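PDB 6LKI: sensor protein kinase HptS from Staphylococcus aureus, which probably acts as a membrane-bound histidine kinase that relays a hexose-phosphate signal, with this part of the chain forming its extracellular sensor domain. Local coordinates for residues Gln4-Ser9 against Leu165-Asp170; Gln56-Tyr61 against Ala105-Leu110; Leu78-Met83 against Lys101-Asn106. All coordinates share one frame; numbering follows the deposited sequence.

Contact 1: Gln4-Ser9 against Leu165-Asp170; sequences QHVDES and LIIYKD
Val-6 and Ile-167 carry this contact. It joins the long N-terminal helix 2-31 to strand 163-169 in what is consistent with a double-Cache (dCache) sensor fold. Over 4-9 and 165-169 the axes run nearly antiparallel, at 154°, and come within 8.6 Å. The two branched side chains slide past each other in opposite directions. With chi1 at -179°, CG2 of Val-6 sits beside the backbone N and is the branch that meets the strand. CG2 of Val-6 lies 3.6 Å from CB of Ile-167. Ile-167 is extended beyond CG1 (chi2 -178°), and CD1 reaches the helix backbone, 3.5 Å from the carbonyl O of His-5. The imidazole of His-5 itself leads away from the strand and bonds through ND1 to Gln-119. Strand 152-157 also meets Val-6, through Glu-154 and Val-156, while Ile-113 of helix 108-116 packs on Ile-167. Across the two segments the touches are made by carbon atoms, against other side chains or against backbone carbonyls. Leu-165 makes the second touch, one turn further along the helix: its CD2 meets CB of Ser-9 at 3.6 Å and lies 4.0 Å from the carbonyl O of Val-6.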
ATOM      1  N   GLN B   4       5.603 -17.273  36.335  1.00 77.64           N
ATOM      2  CA  GLN B   4       5.553 -18.552  35.637  1.00 77.57           C
ATOM      3  C   GLN B   4       4.726 -18.475  34.364  1.00 76.45           C
ATOM      4  O   GLN B   4       4.821 -19.376  33.527  1.00 76.24           O
ATOM      5  CB  GLN B   4       4.983 -19.657  36.533  1.00 77.18           C
ATOM      6  CG  GLN B   4       3.522 -19.488  36.909  1.00 78.62           C
ATOM      7  CD  GLN B   4       3.147 -20.245  38.172  1.00 81.07           C
ATOM      8  OE1 GLN B   4       1.974 -20.541  38.410  1.00 82.94           O
ATOM      9  NE2 GLN B   4       4.145 -20.564  38.989  1.00 80.64           N
ATOM     10  N   HIS B   5       3.905 -17.438  34.203  1.00 74.12           N
ATOM     11  CA  HIS B   5       3.155 -17.254  32.970  1.00 73.41           C
ATOM     12  C   HIS B   5       3.892 -16.396  31.953  1.00 68.66           C
ATOM     13  O   HIS B   5       3.642 -16.534  30.750  1.00 68.55           O
ATOM     14  CB  HIS B   5       1.787 -16.631  33.267  1.00 72.29           C
ATOM     15  CG  HIS B   5       0.866 -17.537  34.022  1.00 72.89           C
ATOM     16  ND1 HIS B   5      -0.141 -17.067  34.838  1.00 74.00           N
ATOM     17  CD2 HIS B   5       0.808 -18.889  34.093  1.00 72.02           C
ATOM     18  CE1 HIS B   5      -0.784 -18.089  35.373  1.00 73.17           C
ATOM     19  NE2 HIS B   5      -0.228 -19.206  34.938  1.00 72.54           N
ATOM     20  N   VAL B   6       4.799 -15.528  32.401  1.00 67.71           N
ATOM     21  CA  VAL B   6       5.534 -14.675  31.474  1.00 68.02           C
ATOM     22  C   VAL B   6       6.651 -15.453  30.787  1.00 67.60           C
ATOM     23  O   VAL B   6       6.898 -15.274  29.589  1.00 65.28           O
ATOM     24  CB  VAL B   6       6.075 -13.435  32.211  1.00 66.47           C
ATOM     25  CG1 VAL B   6       6.816 -12.534  31.254  1.00 65.90           C
ATOM     26  CG2 VAL B   6       4.944 -12.667  32.858  1.00 71.47           C
ATOM     27  N   ASP B   7       7.337 -16.335  31.521  1.00 68.67           N
ATOM     28  CA  ASP B   7       8.459 -17.057  30.928  1.00 68.21           C
ATOM     29  C   ASP B   7       7.995 -18.173  29.994  1.00 65.92           C
ATOM     30  O   ASP B   7       8.693 -18.489  29.023  1.00 64.77           O
ATOM     31  CB  ASP B   7       9.377 -17.609  32.023  1.00 72.80           C
ATOM     32  CG  ASP B   7       8.674 -18.583  32.953  1.00 75.55           C
ATOM     33  OD1 ASP B   7       7.465 -18.831  32.770  1.00 79.28           O
ATOM     34  OD2 ASP B   7       9.340 -19.105  33.871  1.00 82.00           O
ATOM     35  N   GLU B   8       6.834 -18.779  30.262  1.00 63.62           N
ATOM     36  CA  GLU B   8       6.313 -19.804  29.358  1.00 64.36           C
ATOM     37  C   GLU B   8       5.867 -19.200  28.032  1.00 61.55           C
ATOM     38  O   GLU B   8       6.112 -19.780  26.966  1.00 57.67           O
ATOM     39  CB  GLU B   8       5.157 -20.558  30.018  1.00 67.95           C
ATOM     40  CG  GLU B   8       5.514 -21.208  31.345  1.00 71.82           C
ATOM     41  CD  GLU B   8       4.392 -22.065  31.901  1.00 73.11           C
ATOM     42  OE1 GLU B   8       4.645 -23.231  32.274  1.00 75.81           O
ATOM     43  OE2 GLU B   8       3.247 -21.570  31.951  1.00 74.94           O
ATOM     44  N   SER B   9       5.207 -18.041  28.076  1.00 61.08           N
ATOM     45  CA  SER B   9       4.764 -17.400  26.842  1.00 60.69           C
ATOM     46  C   SER B   9       5.948 -16.888  26.032  1.00 55.14           C
ATOM     47  O   SER B   9       5.972 -17.032  24.803  1.00 54.00           O
ATOM     48  CB  SER B   9       3.791 -16.265  27.159  1.00 57.95           C
ATOM     49  OG  SER B   9       2.493 -16.766  27.434  1.00 58.52           O
ATOM     50  N   LEU B 165       7.191  -8.506  26.311  1.00 54.88           N
ATOM     51  CA  LEU B 165       5.903  -9.091  26.660  1.00 58.23           C
ATOM     52  C   LEU B 165       5.613  -8.790  28.124  1.00 62.66           C
ATOM     53  O   LEU B 165       6.399  -9.156  29.003  1.00 62.31           O
ATOM     54  CB  LEU B 165       5.896 -10.598  26.410  1.00 55.83           C
ATOM     55  CG  LEU B 165       4.744 -11.361  27.070  1.00 58.09           C
ATOM     56  CD1 LEU B 165       3.407 -10.981  26.443  1.00 54.20           C
ATOM     57  CD2 LEU B 165       4.974 -12.860  26.994  1.00 58.17           C
ATOM     58  N   ILE B 166       4.488  -8.129  28.384  1.00 61.68           N
ATOM     59  CA  ILE B 166       4.114  -7.710  29.730  1.00 62.86           C
ATOM     60  C   ILE B 166       2.795  -8.372  30.102  1.00 63.55           C
ATOM     61  O   ILE B 166       1.783  -8.184  29.416  1.00 62.45           O
ATOM     62  CB  ILE B 166       4.003  -6.183  29.843  1.00 63.62           C
ATOM     63  CG1 ILE B 166       5.180  -5.501  29.140  1.00 63.57           C
ATOM     64  CG2 ILE B 166       3.918  -5.760  31.303  1.00 68.23           C
ATOM     65  CD1 ILE B 166       4.873  -4.103  28.680  1.00 66.11           C
ATOM     66  N   ILE B 167       2.805  -9.127  31.197  1.00 62.74           N
ATOM     67  CA  ILE B 167       1.612  -9.760  31.745  1.00 64.50           C
ATOM     68  C   ILE B 167       1.323  -9.133  33.100  1.00 67.48           C
ATOM     69  O   ILE B 167       2.199  -9.095  33.974  1.00 66.98           O
ATOM     70  CB  ILE B 167       1.779 -11.285  31.862  1.00 65.67           C
ATOM     71  CG1 ILE B 167       1.939 -11.905  30.473  1.00 63.84           C
ATOM     72  CG2 ILE B 167       0.593 -11.892  32.587  1.00 66.58           C
ATOM     73  CD1 ILE B 167       2.069 -13.410  30.492  1.00 63.93           C
ATOM     74  N   TYR B 168       0.102  -8.631  33.273  1.00 67.71           N
ATOM     75  CA  TYR B 168      -0.277  -7.879  34.459  1.00 70.34           C
ATOM     76  C   TYR B 168      -1.592  -8.409  35.019  1.00 72.53           C
ATOM     77  O   TYR B 168      -2.265  -9.244  34.410  1.00 69.13           O
ATOM     78  CB  TYR B 168      -0.391  -6.379  34.153  1.00 71.65           C
ATOM     79  CG  TYR B 168      -1.305  -6.049  32.993  1.00 70.75           C
ATOM     80  CD1 TYR B 168      -0.829  -6.041  31.688  1.00 67.19           C
ATOM     81  CD2 TYR B 168      -2.643  -5.738  33.204  1.00 71.72           C
ATOM     82  CE1 TYR B 168      -1.660  -5.740  30.626  1.00 66.05           C
ATOM     83  CE2 TYR B 168      -3.481  -5.433  32.148  1.00 70.24           C
ATOM     84  CZ  TYR B 168      -2.983  -5.434  30.861  1.00 69.20           C
ATOM     85  OH  TYR B 168      -3.812  -5.133  29.807  1.00 66.62           O
ATOM     86  N   LYS B 169      -1.955  -7.896  36.194  1.00 76.51           N
ATOM     87  CA  LYS B 169      -3.132  -8.365  36.913  1.00 76.77           C
ATOM     88  C   LYS B 169      -3.519  -7.337  37.966  1.00 79.52           C
ATOM     89  O   LYS B 169      -2.654  -6.799  38.661  1.00 80.52           O
ATOM     90  CB  LYS B 169      -2.868  -9.725  37.570  1.00 76.38           C
ATOM     91  CG  LYS B 169      -3.961 -10.187  38.517  1.00 77.63           C
ATOM     92  CD  LYS B 169      -3.950 -11.696  38.681  1.00 76.86           C
ATOM     93  CE  LYS B 169      -4.900 -12.133  39.781  1.00 78.93           C
ATOM     94  NZ  LYS B 169      -6.315 -11.808  39.447  1.00 76.76           N
ATOM     95  N   ASP B 170      -4.819  -7.079  38.083  1.00 80.03           N
ATOM     96  CA  ASP B 170      -5.333  -6.152  39.090  1.00 83.77           C
ATOM     97  C   ASP B 170      -5.531  -6.853  40.429  1.00 84.04           C
ATOM     98  O   ASP B 170      -4.582  -7.370  41.019  1.00 83.31           O
ATOM     99  CB  ASP B 170      -6.651  -5.527  38.624  1.00 86.43           C
ATOM    100  CG  ASP B 170      -7.105  -4.388  39.520  1.00 88.91           C
ATOM    101  OD1 ASP B 170      -6.262  -3.831  40.254  1.00 87.44           O
ATOM    102  OD2 ASP B 170      -8.306  -4.046  39.487  1.00 90.26           O
TER

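Contact 2: Gln56-Tyr61 against Ala105-Leu110; sequences QPATLY and ANTPRL
Thr-59 and Asn-106 meet because of their first torsions. In Thr-59, chi1 is -61°, which sets OG1 beside its own backbone N. In Asn-106, chi1 is 61°, and CG stands between the backbone N and the carbonyl carbon. The amide is thereby folded back toward the neighbouring strand. OG1 of Thr-59 donates to OD1 of Asn-106 at 2.8 Å. The hydroxyl comes from above the carbonyl plane, and the two side chains cross obliquely.

The same residues are also joined through the main chain. Thr-59 N donates to Asn-106 O at 2.8 Å. Ala-105 N donates to Thr-59 O at 3.0 Å, and this bond is nearly straight, with an N-H...O angle of 168°. Three bonds therefore tie Thr-59 to the end of the partner strand. The methyl of Ala-105 lies at the edge of the Tyr-61 ring, in its plane, 3.8 Å from CE2. The carbonyl O of Ala-105 bonds to Tyr-132 OH, in the other sheet.

Beyond the strand pairing the contact is made by van der Waals touches. CB of Ala-58 sits 3.7 Å from CG2 of Thr-107. Pro-108 CD packs against the carbonyl O of Pro-57 at 3.2 Å. Thr-107 has two uses: its methyl faces Ala-58, while its OG1 accepts from Leu-110 N at 2.9 Å. That capping bond makes Thr-107 the N-cap of helix 108-116, with Pro-108 as the first helical residue. The arrangement is an antiparallel strand pair that runs directly into a capped helix. It lies where the chain passes from one sheet-bearing subdomain to the next, a linking helix consistent with the dCache fold.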
ATOM      1  N   GLN B  56       2.039 -24.628  15.175  1.00 37.65           N
ATOM      2  CA  GLN B  56       2.306 -23.642  16.209  1.00 40.38           C
ATOM      3  C   GLN B  56       1.141 -23.559  17.185  1.00 39.40           C
ATOM      4  O   GLN B  56      -0.021 -23.642  16.772  1.00 42.04           O
ATOM      5  CB  GLN B  56       2.550 -22.263  15.595  1.00 37.70           C
ATOM      6  CG  GLN B  56       3.371 -22.288  14.316  1.00 35.54           C
ATOM      7  CD  GLN B  56       4.685 -23.034  14.476  1.00 44.05           C
ATOM      8  OE1 GLN B  56       5.368 -22.901  15.492  1.00 41.97           O
ATOM      9  NE2 GLN B  56       5.046 -23.823  13.470  1.00 38.52           N
ATOM     10  N   PRO B  57       1.427 -23.403  18.481  1.00 41.22           N
ATOM     11  CA  PRO B  57       0.328 -23.280  19.453  1.00 46.31           C
ATOM     12  C   PRO B  57      -0.553 -22.067  19.211  1.00 46.52           C
ATOM     13  O   PRO B  57      -1.784 -22.175  19.284  1.00 48.76           O
ATOM     14  CB  PRO B  57       1.062 -23.189  20.799  1.00 47.96           C
ATOM     15  CG  PRO B  57       2.406 -23.794  20.547  1.00 45.74           C
ATOM     16  CD  PRO B  57       2.746 -23.444  19.132  1.00 43.12           C
ATOM     17  N   ALA B  58       0.045 -20.919  18.904  1.00 39.39           N
ATOM     18  CA  ALA B  58      -0.702 -19.676  18.789  1.00 37.78           C
ATOM     19  C   ALA B  58      -1.647 -19.702  17.591  1.00 37.69           C
ATOM     20  O   ALA B  58      -1.497 -20.493  16.656  1.00 35.74           O
ATOM     21  CB  ALA B  58       0.254 -18.490  18.666  1.00 38.26           C
ATOM     22  N   THR B  59      -2.643 -18.818  17.639  1.00 36.71           N
ATOM     23  CA  THR B  59      -3.531 -18.587  16.504  1.00 35.00           C
ATOM     24  C   THR B  59      -2.849 -17.608  15.560  1.00 33.59           C
ATOM     25  O   THR B  59      -2.687 -16.428  15.888  1.00 31.67           O
ATOM     26  CB  THR B  59      -4.882 -18.050  16.971  1.00 37.19           C
ATOM     27  OG1 THR B  59      -5.506 -19.005  17.840  1.00 37.88           O
ATOM     28  CG2 THR B  59      -5.793 -17.791  15.777  1.00 33.68           C
ATOM     29  N   LEU B  60      -2.439 -18.093  14.394  1.00 29.64           N
ATOM     30  CA  LEU B  60      -1.674 -17.301  13.445  1.00 29.19           C
ATOM     31  C   LEU B  60      -2.447 -17.149  12.145  1.00 29.04           C
ATOM     32  O   LEU B  60      -3.154 -18.068  11.719  1.00 27.54           O
ATOM     33  CB  LEU B  60      -0.307 -17.939  13.169  1.00 32.89           C
ATOM     34  CG  LEU B  60       0.572 -18.186  14.396  1.00 31.70           C
ATOM     35  CD1 LEU B  60       1.841 -18.922  14.006  1.00 32.36           C
ATOM     36  CD2 LEU B  60       0.897 -16.870  15.085  1.00 34.33           C
ATOM     37  N   TYR B  61      -2.311 -15.980  11.525  1.00 29.76           N
ATOM     38  CA  TYR B  61      -2.876 -15.704  10.211  1.00 28.46           C
ATOM     39  C   TYR B  61      -1.756 -15.263   9.286  1.00 28.69           C
ATOM     40  O   TYR B  61      -0.935 -14.416   9.658  1.00 29.55           O
ATOM     41  CB  TYR B  61      -3.965 -14.630  10.289  1.00 27.21           C
ATOM     42  CG  TYR B  61      -5.186 -15.090  11.045  1.00 25.90           C
ATOM     43  CD1 TYR B  61      -6.109 -15.938  10.451  1.00 28.23           C
ATOM     44  CD2 TYR B  61      -5.399 -14.703  12.362  1.00 27.71           C
ATOM     45  CE1 TYR B  61      -7.221 -16.377  11.143  1.00 30.07           C
ATOM     46  CE2 TYR B  61      -6.509 -15.135  13.061  1.00 29.21           C
ATOM     47  CZ  TYR B  61      -7.416 -15.971  12.446  1.00 31.74           C
ATOM     48  OH  TYR B  61      -8.523 -16.407  13.136  1.00 32.66           O
ATOM     49  N   ALA B 105      -2.926 -13.514  16.566  1.00 34.37           N
ATOM     50  CA  ALA B 105      -4.166 -12.964  17.103  1.00 38.80           C
ATOM     51  C   ALA B 105      -4.357 -13.308  18.575  1.00 40.93           C
ATOM     52  O   ALA B 105      -4.884 -12.490  19.337  1.00 40.10           O
ATOM     53  CB  ALA B 105      -5.362 -13.468  16.289  1.00 32.58           C
ATOM     54  N   ASN B 106      -3.938 -14.503  18.984  1.00 38.83           N
ATOM     55  CA  ASN B 106      -4.007 -14.943  20.372  1.00 41.89           C
ATOM     56  C   ASN B 106      -3.156 -16.198  20.505  1.00 41.37           C
ATOM     57  O   ASN B 106      -2.704 -16.774  19.512  1.00 38.59           O
ATOM     58  CB  ASN B 106      -5.449 -15.209  20.819  1.00 42.44           C
ATOM     59  CG  ASN B 106      -6.124 -16.297  20.004  1.00 41.09           C
ATOM     60  OD1 ASN B 106      -5.822 -17.482  20.154  1.00 45.96           O
ATOM     61  ND2 ASN B 106      -7.047 -15.898  19.135  1.00 45.76           N
ATOM     62  N   THR B 107      -2.931 -16.607  21.749  1.00 44.39           N
ATOM     63  CA  THR B 107      -2.290 -17.876  22.055  1.00 44.58           C
ATOM     64  C   THR B 107      -3.136 -18.625  23.073  1.00 48.14           C
ATOM     65  O   THR B 107      -3.839 -18.003  23.876  1.00 49.13           O
ATOM     66  CB  THR B 107      -0.866 -17.691  22.611  1.00 45.42           C
ATOM     67  OG1 THR B 107      -0.929 -17.302  23.987  1.00 49.55           O
ATOM     68  CG2 THR B 107      -0.100 -16.637  21.824  1.00 45.26           C
ATOM     69  N   PRO B 108      -3.106 -19.960  23.048  1.00 49.91           N
ATOM     70  CA  PRO B 108      -3.871 -20.721  24.050  1.00 53.53           C
ATOM     71  C   PRO B 108      -3.467 -20.405  25.475  1.00 53.87           C
ATOM     72  O   PRO B 108      -4.305 -20.490  26.382  1.00 59.35           O
ATOM     73  CB  PRO B 108      -3.567 -22.181  23.687  1.00 55.09           C
ATOM     74  CG  PRO B 108      -3.177 -22.142  22.250  1.00 52.97           C
ATOM     75  CD  PRO B 108      -2.464 -20.838  22.056  1.00 49.57           C
ATOM     76  N   ARG B 109      -2.206 -20.034  25.703  1.00 53.13           N
ATOM     77  CA  ARG B 109      -1.774 -19.676  27.049  1.00 56.35           C
ATOM     78  C   ARG B 109      -2.338 -18.325  27.470  1.00 56.27           C
ATOM     79  O   ARG B 109      -2.940 -18.200  28.543  1.00 60.52           O
ATOM     80  CB  ARG B 109      -0.248 -19.666  27.125  1.00 56.89           C
ATOM     81  CG  ARG B 109       0.313 -20.337  28.364  1.00 68.92           C
ATOM     82  CD  ARG B 109       1.824 -20.212  28.405  1.00 69.23           C
ATOM     83  NE  ARG B 109       2.458 -21.014  27.365  1.00 65.70           N
ATOM     84  CZ  ARG B 109       2.839 -22.276  27.529  1.00 69.21           C
ATOM     85  NH1 ARG B 109       2.652 -22.877  28.697  1.00 69.49           N
ATOM     86  NH2 ARG B 109       3.409 -22.937  26.531  1.00 71.28           N
ATOM     87  N   LEU B 110      -2.150 -17.298  26.636  1.00 54.60           N
ATOM     88  CA  LEU B 110      -2.592 -15.955  27.000  1.00 55.92           C
ATOM     89  C   LEU B 110      -4.108 -15.885  27.139  1.00 58.24           C
ATOM     90  O   LEU B 110      -4.628 -15.153  27.989  1.00 58.08           O
ATOM     91  CB  LEU B 110      -2.107 -14.942  25.963  1.00 53.10           C
ATOM     92  CG  LEU B 110      -0.594 -14.742  25.865  1.00 52.43           C
ATOM     93  CD1 LEU B 110      -0.263 -13.715  24.796  1.00 49.48           C
ATOM     94  CD2 LEU B 110      -0.008 -14.337  27.208  1.00 55.27           C
TER

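Contact 3: Leu78-Met83 against Lys101-Asn106; sequences LNTKNM and KIYMAN
Thr-80 and Tyr-103 form the tight side of this contact. CB of Thr-80 stands over the centre of the Tyr-103 ring, 4.0 Å from the centroid and 11° off the ring normal. This is a CH-pi contact. Next to it, Met-83 runs at about a right angle to Tyr-103. Its chi1 of -57° turns CG away from its own carbonyl, and the extended chain runs across the strand. Met-83 SD touches CB of Tyr-103 at 3.8 Å and lies obliquely to the ring, 5.4 Å from its centroid, a loose Met-aromatic contact. Met-83 CB rests 3.5 Å from the carbonyl O of Met-104, and CG reaches CB of Ala-105 at 4.1 Å.

The other side is looser and more polar. A water bridges the two backbones, donating to Asn-82 O at 2.8 Å and to Ala-105 O at 3.1 Å. Lys-81 is exposed and folds back, with NZ donating to Thr-80 OG1 at 3.1 Å. Asn-79 OD1 accepts from Lys-81 N, an Asx turn at the start of the 3-10 turn 80-82. The result is a loop packed against one face of an antiparallel sheet, as in the PAS-like, probably membrane-distal, subdomain of dCache sensors.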
ATOM      1  N   LEU B  78     -10.743 -10.610   9.714  1.00 30.98           N
ATOM      2  CA  LEU B  78     -10.423  -9.905  10.946  1.00 31.30           C
ATOM      3  C   LEU B  78      -9.375  -8.834  10.671  1.00 32.70           C
ATOM      4  O   LEU B  78      -8.487  -9.004   9.831  1.00 35.28           O
ATOM      5  CB  LEU B  78      -9.912 -10.882  12.006  1.00 33.03           C
ATOM      6  CG  LEU B  78     -10.791 -12.090  12.334  1.00 31.27           C
ATOM      7  CD1 LEU B  78     -10.016 -13.101  13.166  1.00 33.01           C
ATOM      8  CD2 LEU B  78     -12.061 -11.654  13.051  1.00 38.61           C
ATOM      9  N   ASN B  79      -9.486  -7.717  11.382  1.00 35.06           N
ATOM     10  CA  ASN B  79      -8.574  -6.602  11.165  1.00 35.41           C
ATOM     11  C   ASN B  79      -7.188  -6.952  11.692  1.00 34.94           C
ATOM     12  O   ASN B  79      -7.004  -7.140  12.899  1.00 36.83           O
ATOM     13  CB  ASN B  79      -9.105  -5.341  11.841  1.00 43.12           C
ATOM     14  CG  ASN B  79      -8.227  -4.132  11.583  1.00 45.11           C
ATOM     15  OD1 ASN B  79      -7.431  -4.116  10.643  1.00 44.42           O
ATOM     16  ND2 ASN B  79      -8.371  -3.110  12.418  1.00 53.52           N
ATOM     17  N   THR B  80      -6.211  -7.034  10.784  1.00 36.13           N
ATOM     18  CA  THR B  80      -4.849  -7.381  11.180  1.00 38.93           C
ATOM     19  C   THR B  80      -4.196  -6.300  12.030  1.00 39.18           C
ATOM     20  O   THR B  80      -3.176  -6.570  12.672  1.00 38.89           O
ATOM     21  CB  THR B  80      -3.989  -7.649   9.943  1.00 34.82           C
ATOM     22  OG1 THR B  80      -4.043  -6.516   9.069  1.00 36.55           O
ATOM     23  CG2 THR B  80      -4.488  -8.880   9.203  1.00 38.66           C
ATOM     24  N   LYS B  81      -4.755  -5.088  12.050  1.00 41.75           N
ATOM     25  CA  LYS B  81      -4.188  -4.030  12.880  1.00 45.07           C
ATOM     26  C   LYS B  81      -4.356  -4.330  14.363  1.00 45.90           C
ATOM     27  O   LYS B  81      -3.575  -3.838  15.186  1.00 50.39           O
ATOM     28  CB  LYS B  81      -4.829  -2.686  12.532  1.00 46.72           C
ATOM     29  CG  LYS B  81      -4.702  -2.297  11.068  1.00 50.82           C
ATOM     30  CD  LYS B  81      -3.282  -2.496  10.561  1.00 55.09           C
ATOM     31  CE  LYS B  81      -3.235  -2.501   9.040  1.00 60.10           C
ATOM     32  NZ  LYS B  81      -4.223  -3.453   8.460  1.00 55.33           N
ATOM     33  N   ASN B  82      -5.356  -5.130  14.722  1.00 43.21           N
ATOM     34  CA  ASN B  82      -5.558  -5.564  16.096  1.00 43.83           C
ATOM     35  C   ASN B  82      -4.781  -6.830  16.429  1.00 43.24           C
ATOM     36  O   ASN B  82      -5.006  -7.424  17.489  1.00 44.05           O
ATOM     37  CB  ASN B  82      -7.048  -5.782  16.368  1.00 48.24           C
ATOM     38  CG  ASN B  82      -7.861  -4.516  16.198  1.00 50.25           C
ATOM     39  OD1 ASN B  82      -7.326  -3.409  16.256  1.00 54.63           O
ATOM     40  ND2 ASN B  82      -9.163  -4.672  15.986  1.00 55.22           N
ATOM     41  N   MET B  83      -3.880  -7.258  15.549  1.00 39.06           N
ATOM     42  CA  MET B  83      -3.035  -8.419  15.771  1.00 37.50           C
ATOM     43  C   MET B  83      -1.582  -7.985  15.914  1.00 36.90           C
ATOM     44  O   MET B  83      -1.219  -6.832  15.664  1.00 36.81           O
ATOM     45  CB  MET B  83      -3.172  -9.427  14.624  1.00 35.81           C
ATOM     46  CG  MET B  83      -4.588  -9.904  14.368  1.00 32.55           C
ATOM     47  SD  MET B  83      -4.665 -10.996  12.938  1.00 32.56           S
ATOM     48  CE  MET B  83      -6.431 -11.259  12.807  1.00 31.61           C
ATOM     49  N   LYS B 101       3.575 -12.126   5.445  1.00 27.61           N
ATOM     50  CA  LYS B 101       3.451 -11.649   6.778  1.00 29.83           C
ATOM     51  C   LYS B 101       2.639 -12.598   7.621  1.00 30.24           C
ATOM     52  O   LYS B 101       1.663 -13.062   7.188  1.00 30.74           O
ATOM     53  CB  LYS B 101       2.786 -10.314   6.772  1.00 27.98           C
ATOM     54  CG  LYS B 101       3.454  -9.329   5.890  1.00 34.62           C
ATOM     55  CD  LYS B 101       3.106  -7.951   6.350  1.00 38.56           C
ATOM     56  CE  LYS B 101       2.931  -7.026   5.192  1.00 53.71           C
ATOM     57  NZ  LYS B 101       4.201  -6.721   4.493  1.00 58.17           N
ATOM     58  N   ILE B 102       3.073 -12.829   8.848  1.00 29.38           N
ATOM     59  CA  ILE B 102       2.388 -13.719   9.778  1.00 28.08           C
ATOM     60  C   ILE B 102       1.986 -12.908  11.002  1.00 29.17           C
ATOM     61  O   ILE B 102       2.830 -12.250  11.622  1.00 29.14           O
ATOM     62  CB  ILE B 102       3.268 -14.918  10.174  1.00 30.88           C
ATOM     63  CG1 ILE B 102       3.577 -15.772   8.941  1.00 31.16           C
ATOM     64  CG2 ILE B 102       2.584 -15.752  11.246  1.00 30.73           C
ATOM     65  CD1 ILE B 102       4.458 -16.965   9.228  1.00 32.31           C
ATOM     66  N   TYR B 103       0.700 -12.950  11.339  1.00 29.07           N
ATOM     67  CA  TYR B 103       0.144 -12.199  12.453  1.00 31.16           C
ATOM     68  C   TYR B 103      -0.298 -13.153  13.553  1.00 31.56           C
ATOM     69  O   TYR B 103      -0.807 -14.243  13.274  1.00 30.49           O
ATOM     70  CB  TYR B 103      -1.049 -11.347  12.006  1.00 31.66           C
ATOM     71  CG  TYR B 103      -0.711 -10.306  10.966  1.00 28.48           C
ATOM     72  CD1 TYR B 103      -0.702 -10.624   9.614  1.00 30.67           C
ATOM     73  CD2 TYR B 103      -0.399  -9.006  11.336  1.00 35.49           C
ATOM     74  CE1 TYR B 103      -0.391  -9.673   8.659  1.00 34.10           C
ATOM     75  CE2 TYR B 103      -0.089  -8.048  10.389  1.00 34.05           C
ATOM     76  CZ  TYR B 103      -0.087  -8.388   9.053  1.00 34.51           C
ATOM     77  OH  TYR B 103       0.224  -7.439   8.106  1.00 37.98           O
ATOM     78  N   MET B 104      -0.110 -12.735  14.800  1.00 30.60           N
ATOM     79  CA  MET B 104      -0.573 -13.481  15.963  1.00 33.94           C
ATOM     80  C   MET B 104      -1.808 -12.790  16.521  1.00 35.54           C
ATOM     81  O   MET B 104      -1.745 -11.616  16.903  1.00 35.18           O
ATOM     82  CB  MET B 104       0.524 -13.579  17.026  1.00 36.56           C
ATOM     83  CG  MET B 104       0.177 -14.481  18.202  1.00 40.19           C
ATOM     84  SD  MET B 104      -0.750 -13.631  19.498  1.00 43.08           S
ATOM     85  CE  MET B 104       0.517 -12.562  20.175  1.00 42.86           C
ATOM     86  N   ALA B 105      -2.926 -13.514  16.566  1.00 34.37           N
ATOM     87  CA  ALA B 105      -4.166 -12.964  17.103  1.00 38.80           C
ATOM     88  C   ALA B 105      -4.357 -13.308  18.575  1.00 40.93           C
ATOM     89  O   ALA B 105      -4.884 -12.490  19.337  1.00 40.10           O
ATOM     90  CB  ALA B 105      -5.362 -13.468  16.289  1.00 32.58           C
ATOM     91  N   ASN B 106      -3.938 -14.503  18.984  1.00 38.83           N
ATOM     92  CA  ASN B 106      -4.007 -14.943  20.372  1.00 41.89           C
ATOM     93  C   ASN B 106      -3.156 -16.198  20.505  1.00 41.37           C
ATOM     94  O   ASN B 106      -2.704 -16.774  19.512  1.00 38.59           O
ATOM     95  CB  ASN B 106      -5.449 -15.209  20.819  1.00 42.44           C
ATOM     96  CG  ASN B 106      -6.124 -16.297  20.004  1.00 41.09           C
ATOM     97  OD1 ASN B 106      -5.822 -17.482  20.154  1.00 45.96           O
ATOM     98  ND2 ASN B 106      -7.047 -15.898  19.135  1.00 45.76           N
TER
HETATM   99  O   HOH W   1      -6.063  -9.978  17.893  1.00 47.39           O

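Contacts 2 and 3 share strand 97-106 and its neighbour 59-66, so they belong to the same sheet. Contact 1 lies on the other sheet, near the chain termini, and its centre is about 20 Å from that of contact 3. Contacts 1 and 3 are buried. Contact 1 rests on aliphatic packing, contact 3 on packing against a tyrosine ring, with a bridging water added. Contact 2 is only partly buried and relies on hydrogen bonds. It also reaches contact 1 through helix 108-116: Leu-110 packs on Ser-9 and Ile-167, and Arg-109 makes a long, weak ion pair with Glu-8. Toward contact 3, Tyr-61 packs on Met-83.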